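Local coordinates for protein CMP-sialic acid transporter 1 (Zea mays, PDB 6I1R) that probably carries CMP-sialic acid from the cytoplasm into the Golgi, and is captured here with CMP bound in an outward-facing conformation, at residues 38-43 / 238-243; 47-52 / 193-198; 78-83 / 203-208. The protein carries 5 engineered substitutions. All coordinates share one frame; numbering follows the deposited sequence.

Contact 1 (38-43 / 238-243); sequences PFLAEL and MVVFNL. With C5P (cytidine-5'-monophosphate), chain D.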
loop_
_atom_site.group_PDB
_atom_site.type_symbol
_atom_site.label_atom_id
_atom_site.label_comp_id
_atom_site.label_asym_id
_atom_site.label_seq_id
_atom_site.Cartn_x
_atom_site.Cartn_y
_atom_site.Cartn_z
ATOM N N PRO B 38 -6.271 -10.937 -8.283
ATOM C CA PRO B 38 -7.562 -11.215 -8.932
ATOM C C PRO B 38 -7.412 -12.037 -10.222
ATOM O O PRO B 38 -8.302 -12.819 -10.554
ATOM C CB PRO B 38 -8.160 -9.840 -9.255
ATOM C CG PRO B 38 -7.517 -8.934 -8.248
ATOM C CD PRO B 38 -6.115 -9.487 -8.114
ATOM N N PHE B 39 -6.298 -11.849 -10.927
ATOM C CA PHE B 39 -5.991 -12.618 -12.134
ATOM C C PHE B 39 -5.755 -14.088 -11.764
ATOM O O PHE B 39 -6.385 -14.981 -12.331
ATOM C CB PHE B 39 -4.785 -12.007 -12.856
ATOM C CG PHE B 39 -4.279 -12.789 -14.042
ATOM C CD1 PHE B 39 -4.886 -12.673 -15.284
ATOM C CD2 PHE B 39 -3.184 -13.630 -13.919
ATOM C CE1 PHE B 39 -4.413 -13.389 -16.374
ATOM C CE2 PHE B 39 -2.712 -14.345 -15.010
ATOM C CZ PHE B 39 -3.327 -14.223 -16.234
ATOM N N LEU B 40 -4.858 -14.325 -10.807
ATOM C CA LEU B 40 -4.554 -15.684 -10.342
ATOM C C LEU B 40 -5.795 -16.311 -9.695
ATOM O O LEU B 40 -6.023 -17.512 -9.833
ATOM C CB LEU B 40 -3.394 -15.645 -9.341
ATOM C CG LEU B 40 -2.044 -15.179 -9.884
ATOM C CD1 LEU B 40 -0.955 -15.378 -8.842
ATOM C CD2 LEU B 40 -1.682 -15.906 -11.172
ATOM N N ALA B 41 -6.582 -15.503 -8.987
ATOM C CA ALA B 41 -7.792 -15.990 -8.325
ATOM C C ALA B 41 -8.799 -16.476 -9.374
ATOM O O ALA B 41 -9.429 -17.513 -9.185
ATOM C CB ALA B 41 -8.383 -14.913 -7.449
ATOM N N GLU B 42 -8.939 -15.732 -10.470
ATOM C CA GLU B 42 -9.839 -16.118 -11.562
ATOM C C GLU B 42 -9.301 -17.376 -12.253
ATOM O O GLU B 42 -10.062 -18.297 -12.552
ATOM C CB GLU B 42 -9.998 -14.982 -12.576
ATOM C CG GLU B 42 -11.025 -13.938 -12.170
ATOM C CD GLU B 42 -12.459 -14.436 -12.141
ATOM O OE1 GLU B 42 -13.152 -14.305 -13.169
ATOM O OE2 GLU B 42 -12.879 -14.952 -11.086
ATOM N N LEU B 43 -7.992 -17.407 -12.500
ATOM C CA LEU B 43 -7.359 -18.554 -13.157
ATOM C C LEU B 43 -7.628 -19.825 -12.338
ATOM O O LEU B 43 -7.910 -20.883 -12.902
ATOM C CB LEU B 43 -5.856 -18.291 -13.309
ATOM C CG LEU B 43 -5.214 -18.851 -14.578
ATOM C CD1 LEU B 43 -5.712 -18.112 -15.811
ATOM C CD2 LEU B 43 -3.697 -18.779 -14.494
ATOM N N MET B 238 -2.062 -18.271 -0.076
ATOM C CA MET B 238 -3.224 -18.668 0.722
ATOM C C MET B 238 -4.446 -17.834 0.309
ATOM O O MET B 238 -5.531 -18.391 0.128
ATOM C CB MET B 238 -2.971 -18.500 2.225
ATOM C CG MET B 238 -2.212 -19.662 2.843
ATOM S SD MET B 238 -1.781 -19.387 4.585
ATOM C CE MET B 238 -3.335 -19.781 5.384
ATOM N N VAL B 239 -4.271 -16.523 0.133
ATOM C CA VAL B 239 -5.422 -15.649 -0.158
ATOM C C VAL B 239 -5.851 -15.862 -1.617
ATOM O O VAL B 239 -7.029 -15.708 -1.925
ATOM C CB VAL B 239 -5.165 -14.155 0.146
ATOM C CG1 VAL B 239 -4.151 -13.946 1.261
ATOM C CG2 VAL B 239 -4.765 -13.357 -1.086
ATOM N N VAL B 240 -4.916 -16.209 -2.505
ATOM C CA VAL B 240 -5.266 -16.489 -3.905
ATOM C C VAL B 240 -6.236 -17.676 -3.936
ATOM O O VAL B 240 -7.267 -17.622 -4.611
ATOM C CB VAL B 240 -4.024 -16.756 -4.780
ATOM C CG1 VAL B 240 -4.397 -17.336 -6.138
ATOM C CG2 VAL B 240 -3.179 -15.503 -4.959
ATOM N N PHE B 241 -5.896 -18.735 -3.205
ATOM C CA PHE B 241 -6.765 -19.905 -3.096
ATOM C C PHE B 241 -8.058 -19.521 -2.368
ATOM O O PHE B 241 -9.151 -19.877 -2.808
ATOM C CB PHE B 241 -6.055 -21.055 -2.375
ATOM C CG PHE B 241 -4.859 -21.634 -3.091
ATOM C CD1 PHE B 241 -4.810 -21.697 -4.477
ATOM C CD2 PHE B 241 -3.789 -22.149 -2.373
ATOM C CE1 PHE B 241 -3.713 -22.242 -5.127
ATOM C CE2 PHE B 241 -2.692 -22.693 -3.024
ATOM C CZ PHE B 241 -2.656 -22.738 -4.399
ATOM N N ASN B 242 -7.924 -18.781 -1.271
ATOM C CA ASN B 242 -9.070 -18.412 -0.454
ATOM C C ASN B 242 -10.043 -17.541 -1.260
ATOM O O ASN B 242 -11.254 -17.674 -1.102
ATOM C CB ASN B 242 -8.650 -17.694 0.830
ATOM C CG ASN B 242 -9.638 -17.911 1.955
ATOM O OD1 ASN B 242 -9.264 -17.890 3.123
ATOM N ND2 ASN B 242 -10.894 -18.150 1.613
ATOM N N LEU B 243 -9.515 -16.657 -2.104
ATOM C CA LEU B 243 -10.337 -15.763 -2.931
ATOM C C LEU B 243 -10.994 -16.566 -4.063
ATOM O O LEU B 243 -12.118 -16.271 -4.481
ATOM C CB LEU B 243 -9.451 -14.640 -3.482
ATOM C CG LEU B 243 -10.154 -13.561 -4.306
ATOM C CD1 LEU B 243 -11.391 -13.034 -3.593
ATOM C CD2 LEU B 243 -9.198 -12.419 -4.620
HETATM O O3P C5P D . -13.961 -12.166 -10.015
HETATM P P C5P D . -13.944 -10.677 -10.263
HETATM O O1P C5P D . -15.220 -9.968 -9.880
HETATM O O2P C5P D . -12.683 -9.983 -9.804
HETATM O "O5'" C5P D . -13.897 -10.552 -11.868
HETATM C "C5'" C5P D . -12.768 -9.968 -12.516
HETATM C "C4'" C5P D . -13.213 -8.742 -13.302
HETATM O "O4'" C5P D . -13.093 -7.575 -12.483
HETATM C "C3'" C5P D . -12.353 -8.536 -14.540
HETATM O "O3'" C5P D . -13.159 -8.672 -15.718
HETATM C "C2'" C5P D . -11.739 -7.148 -14.403
HETATM O "O2'" C5P D . -12.102 -6.272 -15.478
HETATM C "C1'" C5P D . -12.254 -6.586 -13.087
HETATM N N1 C5P D . -11.126 -6.280 -12.204
HETATM C C2 C5P D . -10.267 -5.204 -12.507
HETATM N N3 C5P D . -9.225 -4.915 -11.698
HETATM C C4 C5P D . -8.996 -5.657 -10.592
HETATM C C5 C5P D . -9.834 -6.721 -10.282
HETATM C C6 C5P D . -10.907 -7.020 -11.112
HETATM O O2 C5P D . -10.472 -4.512 -13.529
HETATM N N4 C5P D . -7.948 -5.362 -9.785
#
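Leu40 and Ala41 form the rear side of a pocket-lining helix, predicted to be transmembrane, where it packs on Val240 and Leu243 of helix 234-256, also predicted to cross the membrane; Pro38 and Glu42 of the same turns face the bound CMP. The segment axes come within 8.3 Å and cross at -53°; the small Ala41 lies where the backbones are nearest, its CA 5.1 Å from that of Val240. The interface is wholly apolar. Val240 CG1 meets Leu40 CB at 3.8 Å and also rests near the backbone N of Ala41; a chi1 of 168° sets this branch anti to the backbone N of Val240 and on the side of Leu40. One turn on, Leu243 brings its branch point over the Ala41 methyl, with Ala41 CB to Leu243 CG at 3.9 Å and the CD2 methyl about as close. On the pocket side, the Pro38 ring packs on the cytosine, its CB 3.7 Å from C5 of the nucleotide. The Glu42 chain folds back at chi2 (-67°), which brings OE2 to 3.2 Å from the phosphate O3P. OE2 is also salt-bridged to Lys45, whose positive charge would probably ease the approach of carboxylate and phosphate. Helix 191-216 flanks the pocket side, its Asn206 touching both Pro38 and Glu42. Leu228 and Tyr232 cover Leu40, Ile37 extends the apolar seam with Val240 and Leu243, and helix 3-24 packs on the far side of helix 234-256 through Asn242.

Contact 2 (47-52 / 193-198); sequences SVSGFF and WQNVQL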
loop_
_atom_site.group_PDB
_atom_site.type_symbol
_atom_site.label_atom_id
_atom_site.label_comp_id
_atom_site.label_asym_id
_atom_site.label_seq_id
_atom_site.Cartn_x
_atom_site.Cartn_y
_atom_site.Cartn_z
ATOM N N SER B 47 -9.863 -22.870 -13.844
ATOM C CA SER B 47 -9.209 -24.165 -14.035
ATOM C C SER B 47 -9.807 -25.222 -13.094
ATOM O O SER B 47 -9.769 -26.409 -13.413
ATOM C CB SER B 47 -7.711 -24.050 -13.872
ATOM O OG SER B 47 -7.343 -23.962 -12.504
ATOM N N VAL B 48 -10.353 -24.805 -11.950
ATOM C CA VAL B 48 -11.013 -25.745 -11.028
ATOM C C VAL B 48 -12.417 -26.071 -11.561
ATOM O O VAL B 48 -12.911 -27.184 -11.369
ATOM C CB VAL B 48 -11.052 -25.201 -9.585
ATOM C CG1 VAL B 48 -12.132 -25.859 -8.737
ATOM C CG2 VAL B 48 -9.699 -25.336 -8.904
ATOM N N SER B 49 -13.063 -25.109 -12.217
ATOM C CA SER B 49 -14.375 -25.354 -12.816
ATOM C C SER B 49 -14.225 -26.291 -14.021
ATOM O O SER B 49 -14.948 -27.283 -14.141
ATOM C CB SER B 49 -15.046 -24.060 -13.197
ATOM O OG SER B 49 -15.279 -23.260 -12.048
ATOM N N GLY B 50 -13.271 -25.972 -14.892
ATOM C CA GLY B 50 -12.942 -26.817 -16.037
ATOM C C GLY B 50 -12.643 -28.248 -15.620
ATOM O O GLY B 50 -13.090 -29.194 -16.271
ATOM N N PHE B 51 -11.896 -28.408 -14.530
ATOM C CA PHE B 51 -11.582 -29.738 -14.012
ATOM C C PHE B 51 -12.879 -30.485 -13.685
ATOM O O PHE B 51 -13.069 -31.615 -14.126
ATOM C CB PHE B 51 -10.690 -29.665 -12.770
ATOM C CG PHE B 51 -10.491 -30.991 -12.082
ATOM C CD1 PHE B 51 -9.518 -31.879 -12.518
ATOM C CD2 PHE B 51 -11.291 -31.365 -11.011
ATOM C CE1 PHE B 51 -9.342 -33.103 -11.891
ATOM C CE2 PHE B 51 -11.116 -32.591 -10.388
ATOM C CZ PHE B 51 -10.141 -33.458 -10.828
ATOM N N PHE B 52 -13.756 -29.850 -12.912
ATOM C CA PHE B 52 -15.002 -30.492 -12.494
ATOM C C PHE B 52 -15.928 -30.691 -13.700
ATOM O O PHE B 52 -16.685 -31.656 -13.722
ATOM C CB PHE B 52 -15.702 -29.691 -11.391
ATOM C CG PHE B 52 -15.018 -29.707 -10.048
ATOM C CD1 PHE B 52 -14.406 -30.856 -9.564
ATOM C CD2 PHE B 52 -15.011 -28.576 -9.246
ATOM C CE1 PHE B 52 -13.784 -30.862 -8.326
ATOM C CE2 PHE B 52 -14.390 -28.584 -8.006
ATOM C CZ PHE B 52 -13.778 -29.728 -7.547
ATOM N N TRP B 193 -19.983 -25.586 -16.224
ATOM C CA TRP B 193 -19.894 -25.021 -17.580
ATOM C C TRP B 193 -20.221 -23.523 -17.546
ATOM O O TRP B 193 -19.665 -22.746 -18.326
ATOM C CB TRP B 193 -20.799 -25.787 -18.556
ATOM C CG TRP B 193 -21.024 -25.092 -19.866
ATOM C CD1 TRP B 193 -22.222 -24.678 -20.373
ATOM C CD2 TRP B 193 -20.029 -24.716 -20.837
ATOM N NE1 TRP B 193 -22.044 -24.080 -21.591
ATOM C CE2 TRP B 193 -20.710 -24.085 -21.901
ATOM C CE3 TRP B 193 -18.637 -24.851 -20.914
ATOM C CZ2 TRP B 193 -20.043 -23.593 -23.023
ATOM C CZ3 TRP B 193 -17.979 -24.365 -22.023
ATOM C CH2 TRP B 193 -18.675 -23.745 -23.062
ATOM N N GLN B 194 -21.120 -23.120 -16.651
ATOM C CA GLN B 194 -21.457 -21.705 -16.492
ATOM C C GLN B 194 -20.240 -20.971 -15.913
ATOM O O GLN B 194 -19.858 -19.902 -16.400
ATOM C CB GLN B 194 -22.716 -21.557 -15.633
ATOM C CG GLN B 194 -23.971 -22.086 -16.319
ATOM C CD GLN B 194 -25.206 -22.001 -15.457
ATOM O OE1 GLN B 194 -25.193 -22.347 -14.278
ATOM N NE2 GLN B 194 -26.303 -21.557 -16.052
ATOM N N ASN B 195 -19.621 -21.567 -14.897
ATOM C CA ASN B 195 -18.379 -21.050 -14.327
ATOM C C ASN B 195 -17.314 -20.910 -15.422
ATOM O O ASN B 195 -16.669 -19.871 -15.522
ATOM C CB ASN B 195 -17.850 -21.947 -13.204
ATOM C CG ASN B 195 -18.690 -21.899 -11.945
ATOM O OD1 ASN B 195 -19.585 -21.067 -11.820
ATOM N ND2 ASN B 195 -18.408 -22.790 -11.009
ATOM N N VAL B 196 -17.138 -21.954 -16.233
ATOM C CA VAL B 196 -16.045 -21.985 -17.221
ATOM C C VAL B 196 -16.183 -20.789 -18.174
ATOM O O VAL B 196 -15.183 -20.151 -18.495
ATOM C CB VAL B 196 -15.993 -23.325 -17.983
ATOM C CG1 VAL B 196 -15.234 -23.213 -19.300
ATOM C CG2 VAL B 196 -15.397 -24.434 -17.127
ATOM N N GLN B 197 -17.403 -20.482 -18.612
ATOM C CA GLN B 197 -17.628 -19.355 -19.525
ATOM C C GLN B 197 -17.422 -18.035 -18.773
ATOM O O GLN B 197 -16.744 -17.125 -19.259
ATOM C CB GLN B 197 -19.047 -19.373 -20.096
ATOM C CG GLN B 197 -19.407 -20.635 -20.861
ATOM C CD GLN B 197 -20.905 -20.790 -20.938
ATOM O OE1 GLN B 197 -21.567 -20.188 -21.782
ATOM N NE2 GLN B 197 -21.454 -21.583 -20.033
ATOM N N LEU B 198 -18.032 -17.948 -17.594
ATOM C CA LEU B 198 -17.975 -16.749 -16.759
ATOM C C LEU B 198 -16.514 -16.378 -16.479
ATOM O O LEU B 198 -16.101 -15.245 -16.725
ATOM C CB LEU B 198 -18.738 -17.021 -15.458
ATOM C CG LEU B 198 -18.809 -15.860 -14.466
ATOM C CD1 LEU B 198 -19.551 -14.673 -15.064
ATOM C CD2 LEU B 198 -19.470 -16.301 -13.169
#
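Asn195 reaches from helix 191-216 to Ser49 on helix 37-59, and each part of its side chain has something to meet. CB lies beside the serine side chain, 3.1 Å from Ser49 OG and 3.5 Å from Ser49 CB. With CG turned anti to the carbonyl carbon (chi1 -70°), the amide is placed so that ND2 still comes within bonding distance of the hydroxyl. At the tip the two amide atoms part company. ND2 gives Ser49 OG a weak hydrogen bond, 3.3 Å long and bent to 133° at the hydrogen, while OD1 is hydrogen-bonded to Ser251 OG. The firmer polar link of Ser49 is to its own helix, where OG gives its hydrogen to the carbonyl oxygen of Lys45 and can still accept from Asn195 ND2.

The two helices, both at least partly predicted to be transmembrane, run roughly antiparallel in this bundle of a nucleotide-sugar transporter, 146° between directions and 8.3 Å between segment axes. Val196 CG2, the branch beside the valine's backbone N, lies over the backbone of Gly50, 3.4 Å from Gly50 N, and also touches the CB of Ser49. Leu53 covers Val196 further along. Leu248 of helix 234-256 packs on both Ser49 and Asn195, making this a three-helix junction. Within helix 191-216, Gln197 NE2 gives a nearly straight hydrogen bond of 2.7 Å to Trp193 O, which also accepts from Gln197 N; the two donors arrive from opposite faces of the carbonyl plane. Trp193 itself packs on Leu53 of helix 37-59, and its NE1 makes a weak hydrogen bond to Thr66 O.

Contact 3 (78-83 / 203-208); sequences PSVIYL and VIFNMG. With C5P (cytidine-5'-monophosphate), chain D.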
loop_
_atom_site.group_PDB
_atom_site.type_symbol
_atom_site.label_atom_id
_atom_site.label_comp_id
_atom_site.label_asym_id
_atom_site.label_seq_id
_atom_site.Cartn_x
_atom_site.Cartn_y
_atom_site.Cartn_z
ATOM N N PRO B 78 -20.825 -9.338 -16.927
ATOM C CA PRO B 78 -20.287 -9.160 -15.568
ATOM C C PRO B 78 -18.862 -8.584 -15.565
ATOM O O PRO B 78 -18.556 -7.704 -14.758
ATOM C CB PRO B 78 -20.287 -10.565 -14.951
ATOM C CG PRO B 78 -21.398 -11.267 -15.677
ATOM C CD PRO B 78 -21.321 -10.713 -17.084
ATOM N N SER B 79 -18.018 -9.068 -16.473
ATOM C CA SER B 79 -16.628 -8.614 -16.566
ATOM C C SER B 79 -16.570 -7.144 -17.002
ATOM O O SER B 79 -15.716 -6.395 -16.524
ATOM C CB SER B 79 -15.825 -9.494 -17.492
ATOM O OG SER B 79 -15.591 -10.767 -16.906
ATOM N N VAL B 80 -17.464 -6.739 -17.904
ATOM C CA VAL B 80 -17.530 -5.343 -18.355
ATOM C C VAL B 80 -17.959 -4.457 -17.179
ATOM O O VAL B 80 -17.408 -3.372 -16.990
ATOM C CB VAL B 80 -18.473 -5.167 -19.562
ATOM C CG1 VAL B 80 -18.853 -3.709 -19.787
ATOM C CG2 VAL B 80 -17.876 -5.758 -20.830
ATOM N N ILE B 81 -18.939 -4.916 -16.404
ATOM C CA ILE B 81 -19.414 -4.159 -15.245
ATOM C C ILE B 81 -18.260 -4.026 -14.244
ATOM O O ILE B 81 -17.958 -2.928 -13.780
ATOM C CB ILE B 81 -20.651 -4.818 -14.596
ATOM C CG1 ILE B 81 -21.836 -4.917 -15.564
ATOM C CG2 ILE B 81 -21.039 -4.083 -13.321
ATOM C CD1 ILE B 81 -22.906 -5.894 -15.126
ATOM N N TYR B 82 -17.617 -5.151 -13.934
ATOM C CA TYR B 82 -16.554 -5.186 -12.928
ATOM C C TYR B 82 -15.373 -4.305 -13.359
ATOM O O TYR B 82 -14.719 -3.701 -12.509
ATOM C CB TYR B 82 -16.100 -6.625 -12.659
ATOM C CG TYR B 82 -16.957 -7.395 -11.684
ATOM C CD1 TYR B 82 -17.246 -6.884 -10.428
ATOM C CD2 TYR B 82 -17.457 -8.649 -12.001
ATOM C CE1 TYR B 82 -18.028 -7.584 -9.522
ATOM C CE2 TYR B 82 -18.239 -9.364 -11.106
ATOM C CZ TYR B 82 -18.524 -8.830 -9.861
ATOM O OH TYR B 82 -19.290 -9.525 -8.970
ATOM N N LEU B 83 -15.102 -4.241 -14.663
ATOM C CA LEU B 83 -14.050 -3.368 -15.203
ATOM C C LEU B 83 -14.403 -1.905 -14.915
ATOM O O LEU B 83 -13.582 -1.143 -14.399
ATOM C CB LEU B 83 -13.922 -3.614 -16.711
ATOM C CG LEU B 83 -12.884 -2.762 -17.444
ATOM C CD1 LEU B 83 -11.478 -3.294 -17.207
ATOM C CD2 LEU B 83 -13.185 -2.705 -18.934
ATOM N N VAL B 203 -10.872 -13.920 -16.783
ATOM C CA VAL B 203 -9.433 -14.070 -17.025
ATOM C C VAL B 203 -9.021 -13.108 -18.147
ATOM O O VAL B 203 -8.086 -12.331 -17.982
ATOM C CB VAL B 203 -9.055 -15.531 -17.352
ATOM C CG1 VAL B 203 -7.767 -15.640 -18.155
ATOM C CG2 VAL B 203 -8.961 -16.376 -16.090
ATOM N N ILE B 204 -9.742 -13.155 -19.264
ATOM C CA ILE B 204 -9.445 -12.312 -20.430
ATOM C C ILE B 204 -9.386 -10.841 -19.993
ATOM O O ILE B 204 -8.412 -10.146 -20.284
ATOM C CB ILE B 204 -10.479 -12.543 -21.555
ATOM C CG1 ILE B 204 -10.347 -13.942 -22.165
ATOM C CG2 ILE B 204 -10.380 -11.462 -22.622
ATOM C CD1 ILE B 204 -11.618 -14.463 -22.796
ATOM N N PHE B 205 -10.414 -10.381 -19.282
ATOM C CA PHE B 205 -10.536 -8.956 -18.941
ATOM C C PHE B 205 -9.496 -8.563 -17.881
ATOM O O PHE B 205 -8.864 -7.515 -18.013
ATOM C CB PHE B 205 -11.961 -8.622 -18.490
ATOM C CG PHE B 205 -12.907 -8.256 -19.606
ATOM C CD1 PHE B 205 -13.195 -9.159 -20.620
ATOM C CD2 PHE B 205 -13.518 -7.013 -19.640
ATOM C CE1 PHE B 205 -14.068 -8.821 -21.644
ATOM C CE2 PHE B 205 -14.393 -6.677 -20.664
ATOM C CZ PHE B 205 -14.665 -7.582 -21.664
ATOM N N ASN B 206 -9.322 -9.385 -16.843
ATOM C CA ASN B 206 -8.244 -9.185 -15.856
ATOM C C ASN B 206 -6.905 -8.985 -16.575
ATOM O O ASN B 206 -6.103 -8.134 -16.190
ATOM C CB ASN B 206 -8.103 -10.367 -14.889
ATOM C CG ASN B 206 -8.853 -10.184 -13.587
ATOM O OD1 ASN B 206 -9.898 -10.792 -13.377
ATOM N ND2 ASN B 206 -8.319 -9.363 -12.698
ATOM N N MET B 207 -6.683 -9.794 -17.608
ATOM C CA MET B 207 -5.428 -9.824 -18.356
ATOM C C MET B 207 -5.306 -8.561 -19.219
ATOM O O MET B 207 -4.246 -7.935 -19.265
ATOM C CB MET B 207 -5.374 -11.066 -19.251
ATOM C CG MET B 207 -3.984 -11.432 -19.725
ATOM S SD MET B 207 -3.874 -13.176 -20.212
ATOM C CE MET B 207 -5.105 -13.238 -21.513
ATOM N N GLY B 208 -6.396 -8.202 -19.898
ATOM C CA GLY B 208 -6.453 -6.978 -20.697
ATOM C C GLY B 208 -6.225 -5.730 -19.857
ATOM O O GLY B 208 -5.672 -4.743 -20.345
HETATM O O3P C5P D . -13.961 -12.166 -10.015
HETATM P P C5P D . -13.944 -10.677 -10.263
HETATM O O1P C5P D . -15.220 -9.968 -9.880
HETATM O O2P C5P D . -12.683 -9.983 -9.804
HETATM O "O5'" C5P D . -13.897 -10.552 -11.868
HETATM C "C5'" C5P D . -12.768 -9.968 -12.516
HETATM C "C4'" C5P D . -13.213 -8.742 -13.302
HETATM O "O4'" C5P D . -13.093 -7.575 -12.483
HETATM C "C3'" C5P D . -12.353 -8.536 -14.540
HETATM O "O3'" C5P D . -13.159 -8.672 -15.718
HETATM C "C2'" C5P D . -11.739 -7.148 -14.403
HETATM O "O2'" C5P D . -12.102 -6.272 -15.478
HETATM C "C1'" C5P D . -12.254 -6.586 -13.087
HETATM N N1 C5P D . -11.126 -6.280 -12.204
HETATM C C2 C5P D . -10.267 -5.204 -12.507
HETATM N N3 C5P D . -9.225 -4.915 -11.698
HETATM C C4 C5P D . -8.996 -5.657 -10.592
HETATM C C5 C5P D . -9.834 -6.721 -10.282
HETATM C C6 C5P D . -10.907 -7.020 -11.112
HETATM O O2 C5P D . -10.472 -4.512 -13.529
HETATM N N4 C5P D . -7.948 -5.362 -9.785
#
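Phe205 carries this contact, its ring set against Ser79, Val80 and Leu83 of the neighbouring helix. Ser79 CB stands over one ring face in a CH-pi contact, 4.1 Å from the Phe205 centroid and 21° off the normal. Val80 CG2 approaches obliquely, 3.6 Å from Phe205 CE2, and Leu83 CD2 touches more loosely at 4.4 Å from Phe205 CD2. The ribose of CMP fits between the helices: Ser79 CB and Phe205 CB both pack on O3', and Leu83 CB lies 3.4 Å from O2'. Tyr82 serves the phosphate end. Its CB is 3.2 Å from O4' of the nucleotide, and because CG is anti to the carbonyl carbon (chi1 -83°) the ring passes beneath the phosphate, with O1P over its centre, 3.2 Å above the plane. An alanine in place of Tyr82 would retain the contact at O4' but would probably leave O1P without the ring face beneath it and open a gap beside the phosphate. Ser79, Tyr82 and Leu83 on one helix and Phe205 on the other line the ribose-phosphate part of the CMP pocket in the helical bundle, the segment axes inclined at 30° and 9.9 Å apart. In the next shell, Ala176 of helix 160-186 backs Tyr82, Phe201 packs on Ser79, and the pocket residue Trp209 touches Leu83.

From the N terminus, helix 37-59 supplies the first segments of contacts 1 and 2, and helix 76-92 the first segment of contact 3. The chain returns in helix 191-216, whose start closes contact 2 at 193-198 and whose next turns close contact 3 at 203-208. Those two loops cross, since their segments alternate. Contact 1 closes last, at 238-243 on helix 234-256, and encloses both. Helix 191-216 is thus tied to helices 37-59 and 76-92, and helix 37-59 also to 234-256. Contacts 1 and 3 share the bound CMP and meet directly where Leu43 packs on Val203; contacts 2 and 3 touch through Leu198 and Pro78.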